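Local coordinates for smoothened (Xenopus laevis, PDB 5KZZ), which probably works as a Frizzled-class receptor that cholesterol directly activates in Hedgehog signaling, and is represented here by its extracellular cysteine-rich domain, at residues 32-37 against 43-48; 73-78 against 86-91. All blocks are in the same frame, centred on the assembly; numbering follows the deposited sequence.

Contact 1: 32-37 against 43-48; sequences ALTSTV and SSQDEV. With ZN (zinc ion), chain E.
Thr-36 and Thr-34 each bring a methyl group against the start of helix 45-55, and no hydrogen bond joins the two segments. CG2 of Thr-36 lies against the backbone where the helix begins, 3.6 Å from C of Ser-44. The same methyl also meets the aliphatic part of Gln-45, with CG2 of Thr-36 to CG of Gln-45 at 4.0 Å, and it reaches one branch of Val-48 a turn further on, CG2 to CG2 at 3.9 Å. Its direction follows from the Thr-36 torsion: OG1 sits between the backbone N and the carbonyl carbon (chi1 60°), and CG2 is swung beside N. The side chains of Thr-34 and Gln-45 run toward each other from opposite directions, CG2 of Thr-34 resting over the flat of the amide, 3.6 Å from CD of Gln-45. The Thr-34 hydroxyl instead bonds to the carbonyl of Pro-78. The amide is held from elsewhere: OE1 accepts from the backbone N of Lys-20, while NE2 donates to Glu-17 and to the carbonyl of Pro-18, so both ends of the group are engaged and its rotation is fixed.

The helix start is itself secured by Ser-44 at the N-cap, whose OG accepts from N of Glu-47 at 3.1 Å in a nearly straight bond (164°). One residue past Gln-45, Asp-46 binds a zinc ion through OD1 at 2.0 Å; two waters and NZ of Lys-20 are its other ligands. Lys-20 thus meets Gln-45 by its backbone and Asp-46 through the metal, so this apolar seam and the zinc site share one anchoring loop, and coordination of the Lys-20 amine implies that it is probably deprotonated there.

Contact 2: 73-78 against 86-91; sequences CAVYMP and ELPSQG
A single water joins the carbonyls of Ala-74 and Glu-86, donating to O of Glu-86 at 2.6 Å and to O of Ala-74 at 2.8 Å. The helix 62-76 ends here, and the residue four places on from Ala-74 is a proline with no N-H to offer, so the water supplies a donor for that carbonyl at the helix end.

Beside this bridge the packing is apolar and rests on Pro-88. Its CB meets the methyl of Ala-74, CB to CB at 4.0 Å, while its CG touches one branch of Val-75, with CG2 of Val-75 to CG of Pro-88 at 3.9 Å. Val-75 has CG1 anti to the backbone N (chi1 167°), which puts CG2 beside N, and the two side chains cross obliquely. Pro-78 adds CB 4.0 Å from O of Glu-86. Phe-120 also packs on Pro-88, and Tyr-119 on Val-75.

Beyond Pro-88, Ser-89 caps the next helix by accepting from N of Leu-92. The end of one helix, tied to Cys-24 by the disulfide of Cys-73, is thereby fitted to the approach to helix 90-97, within the disulfide-stitched helical core of a Frizzled-type cysteine-rich domain.

In the fold
From the N terminus, strand 33-34, paired with strand 17-18, supplies the first side of contact 1, which closes a short loop of five residues and ties that strand to the start of helix 45-55. The chain then follows that helix and helix 62-76, and only at the end of the latter does contact 2 open; it closes over the connection that carries strands 80-81 and 84-86, joining the helix end to the approach to helix 90-97. The two contacts therefore stand in series, neither nested nor crossed, with centres about 13 Å apart. They nevertheless meet in space, where CG1 of Val-48 packs on O of Tyr-76, so segment 73-78 touches both sides of contact 1 as well as segment 86-91.

Contact 1: 32-37 against 43-48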
# COMPACT_ATOMS: atom_id res chain seq x y z
N ALA A 32 1.37 12.25 -8.68
CA ALA A 32 0.21 12.38 -9.55
C ALA A 32 -0.29 11.09 -10.20
O ALA A 32 -1.46 11.02 -10.59
CB ALA A 32 0.51 13.39 -10.65
N LEU A 33 0.60 10.11 -10.36
CA LEU A 33 0.27 8.91 -11.13
C LEU A 33 0.38 7.64 -10.29
O LEU A 33 1.11 7.61 -9.31
CB LEU A 33 1.19 8.76 -12.34
CG LEU A 33 1.48 10.03 -13.13
CD1 LEU A 33 2.54 9.81 -14.19
CD2 LEU A 33 0.19 10.57 -13.77
N THR A 34 -0.32 6.60 -10.73
CA THR A 34 -0.40 5.37 -9.96
C THR A 34 -0.54 4.16 -10.88
O THR A 34 -0.58 4.29 -12.11
CB THR A 34 -1.58 5.43 -8.97
OG1 THR A 34 -1.46 4.39 -8.00
CG2 THR A 34 -2.93 5.30 -9.67
N SER A 35 -0.60 2.99 -10.26
CA SER A 35 -0.97 1.76 -10.94
C SER A 35 -1.66 0.87 -9.93
O SER A 35 -1.39 0.98 -8.74
CB SER A 35 0.26 1.05 -11.51
OG SER A 35 -0.08 -0.25 -11.99
N THR A 36 -2.54 0.00 -10.41
CA THR A 36 -3.22 -0.96 -9.55
C THR A 36 -2.49 -2.31 -9.50
O THR A 36 -2.99 -3.26 -8.90
CB THR A 36 -4.67 -1.18 -10.01
OG1 THR A 36 -4.68 -1.68 -11.36
CG2 THR A 36 -5.45 0.11 -9.96
N VAL A 37 -1.30 -2.38 -10.11
CA VAL A 37 -0.63 -3.66 -10.29
C VAL A 37 -0.23 -4.35 -8.96
O VAL A 37 -0.13 -5.58 -8.92
CB VAL A 37 0.62 -3.50 -11.20
CG1 VAL A 37 1.70 -2.68 -10.53
CG2 VAL A 37 1.18 -4.87 -11.61
N SER A 43 -9.04 -4.56 -9.68
CA SER A 43 -8.77 -4.54 -11.12
C SER A 43 -8.87 -3.15 -11.72
O SER A 43 -8.74 -2.99 -12.93
CB SER A 43 -9.72 -5.48 -11.86
OG SER A 43 -11.05 -5.11 -11.60
N SER A 44 -9.09 -2.13 -10.89
CA SER A 44 -9.23 -0.76 -11.38
C SER A 44 -9.05 0.17 -10.20
O SER A 44 -9.15 -0.26 -9.05
CB SER A 44 -10.60 -0.53 -12.01
OG SER A 44 -11.60 -0.61 -11.01
N GLN A 45 -8.86 1.45 -10.48
CA GLN A 45 -8.81 2.41 -9.37
C GLN A 45 -10.18 2.53 -8.70
O GLN A 45 -10.26 2.82 -7.51
CB GLN A 45 -8.34 3.78 -9.85
CG GLN A 45 -6.91 3.82 -10.31
CD GLN A 45 -6.42 5.23 -10.48
OE1 GLN A 45 -6.36 5.98 -9.52
NE2 GLN A 45 -6.09 5.61 -11.71
N ASP A 46 -11.26 2.27 -9.43
CA ASP A 46 -12.57 2.23 -8.80
C ASP A 46 -12.64 1.14 -7.74
O ASP A 46 -13.11 1.38 -6.62
CB ASP A 46 -13.66 2.00 -9.86
CG ASP A 46 -13.86 3.21 -10.77
OD1 ASP A 46 -13.45 4.33 -10.40
OD2 ASP A 46 -14.44 3.04 -11.86
N GLU A 47 -12.15 -0.05 -8.06
CA GLU A 47 -12.14 -1.14 -7.09
C GLU A 47 -11.23 -0.81 -5.91
O GLU A 47 -11.56 -1.11 -4.76
CB GLU A 47 -11.68 -2.45 -7.74
CG GLU A 47 -12.71 -3.11 -8.60
CD GLU A 47 -12.61 -4.62 -8.55
OE1 GLU A 47 -11.50 -5.17 -8.37
OE2 GLU A 47 -13.66 -5.27 -8.69
N VAL A 48 -10.07 -0.22 -6.18
CA VAL A 48 -9.15 0.19 -5.11
C VAL A 48 -9.89 1.08 -4.11
O VAL A 48 -9.78 0.89 -2.90
CB VAL A 48 -7.93 0.95 -5.68
CG1 VAL A 48 -7.26 1.77 -4.58
CG2 VAL A 48 -6.95 -0.04 -6.35
ZN ZN E . -13.41 5.96 -11.52
O HOH W 1 -15.69 6.42 -12.18
O HOH W 2 -11.38 5.89 -12.41

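Contact 2: 73-78 against 86-91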
# COMPACT_ATOMS: atom_id res chain seq x y z
N CYS A 73 -1.71 2.55 1.62
CA CYS A 73 -1.56 3.48 0.52
C CYS A 73 -0.44 3.08 -0.45
O CYS A 73 -0.57 3.25 -1.65
CB CYS A 73 -1.36 4.88 1.08
SG CYS A 73 -2.89 5.50 1.89
N ALA A 74 0.65 2.52 0.09
CA ALA A 74 1.76 2.06 -0.73
C ALA A 74 1.39 0.85 -1.59
O ALA A 74 2.02 0.62 -2.61
CB ALA A 74 2.97 1.75 0.15
N VAL A 75 0.41 0.06 -1.17
CA VAL A 75 -0.06 -1.08 -1.93
C VAL A 75 -1.16 -0.70 -2.92
O VAL A 75 -1.12 -1.10 -4.09
CB VAL A 75 -0.60 -2.17 -0.95
CG1 VAL A 75 -1.40 -3.26 -1.67
CG2 VAL A 75 0.56 -2.76 -0.15
N TYR A 76 -2.13 0.08 -2.46
CA TYR A 76 -3.34 0.35 -3.22
C TYR A 76 -3.23 1.57 -4.11
O TYR A 76 -3.82 1.58 -5.19
CB TYR A 76 -4.54 0.51 -2.29
CG TYR A 76 -5.08 -0.80 -1.77
CD1 TYR A 76 -5.99 -1.55 -2.53
CD2 TYR A 76 -4.67 -1.32 -0.55
CE1 TYR A 76 -6.48 -2.75 -2.07
CE2 TYR A 76 -5.16 -2.54 -0.09
CZ TYR A 76 -6.08 -3.25 -0.85
OH TYR A 76 -6.58 -4.44 -0.37
N MET A 77 -2.53 2.61 -3.65
CA MET A 77 -2.40 3.85 -4.41
C MET A 77 -0.94 4.25 -4.53
O MET A 77 -0.57 5.38 -4.19
CB MET A 77 -3.20 4.99 -3.75
CG MET A 77 -4.71 4.70 -3.76
SD MET A 77 -5.75 5.93 -2.93
CE MET A 77 -5.81 7.25 -4.14
N PRO A 78 -0.09 3.33 -5.03
CA PRO A 78 1.35 3.59 -5.06
C PRO A 78 1.74 4.64 -6.08
O PRO A 78 1.02 4.90 -7.05
CB PRO A 78 1.93 2.23 -5.46
CG PRO A 78 0.86 1.69 -6.37
CD PRO A 78 -0.40 2.01 -5.62
N GLU A 86 6.78 1.86 -7.46
CA GLU A 86 7.59 1.53 -6.29
C GLU A 86 6.82 0.55 -5.40
O GLU A 86 5.62 0.71 -5.21
CB GLU A 86 7.95 2.81 -5.53
CG GLU A 86 8.86 2.64 -4.31
CD GLU A 86 9.91 1.55 -4.46
OE1 GLU A 86 10.63 1.54 -5.48
OE2 GLU A 86 10.00 0.69 -3.56
N LEU A 87 7.50 -0.48 -4.88
CA LEU A 87 6.88 -1.47 -3.97
C LEU A 87 6.94 -1.02 -2.51
O LEU A 87 7.85 -0.26 -2.15
CB LEU A 87 7.57 -2.83 -4.12
CG LEU A 87 6.96 -3.78 -5.15
CD1 LEU A 87 7.06 -3.18 -6.54
CD2 LEU A 87 7.67 -5.11 -5.09
N PRO A 88 5.99 -1.48 -1.66
CA PRO A 88 6.08 -1.22 -0.22
C PRO A 88 7.32 -1.88 0.36
O PRO A 88 7.68 -2.98 -0.08
CB PRO A 88 4.80 -1.85 0.35
CG PRO A 88 4.43 -2.91 -0.65
CD PRO A 88 4.83 -2.33 -1.99
N SER A 89 7.97 -1.24 1.31
CA SER A 89 9.26 -1.73 1.77
C SER A 89 9.17 -2.79 2.87
O SER A 89 8.19 -2.86 3.62
CB SER A 89 10.11 -0.57 2.26
OG SER A 89 9.56 -0.02 3.43
N GLN A 90 10.23 -3.60 2.97
CA GLN A 90 10.35 -4.54 4.07
C GLN A 90 10.24 -3.81 5.42
O GLN A 90 9.56 -4.28 6.34
CB GLN A 90 11.67 -5.31 3.93
CG GLN A 90 11.95 -6.27 5.05
CD GLN A 90 11.05 -7.49 5.07
OE1 GLN A 90 10.98 -8.16 6.10
NE2 GLN A 90 10.36 -7.78 3.96
N GLY A 91 10.89 -2.65 5.54
CA GLY A 91 10.89 -1.92 6.79
C GLY A 91 9.50 -1.46 7.17
O GLY A 91 9.09 -1.61 8.32
O HOH W 3 4.53 1.73 -3.06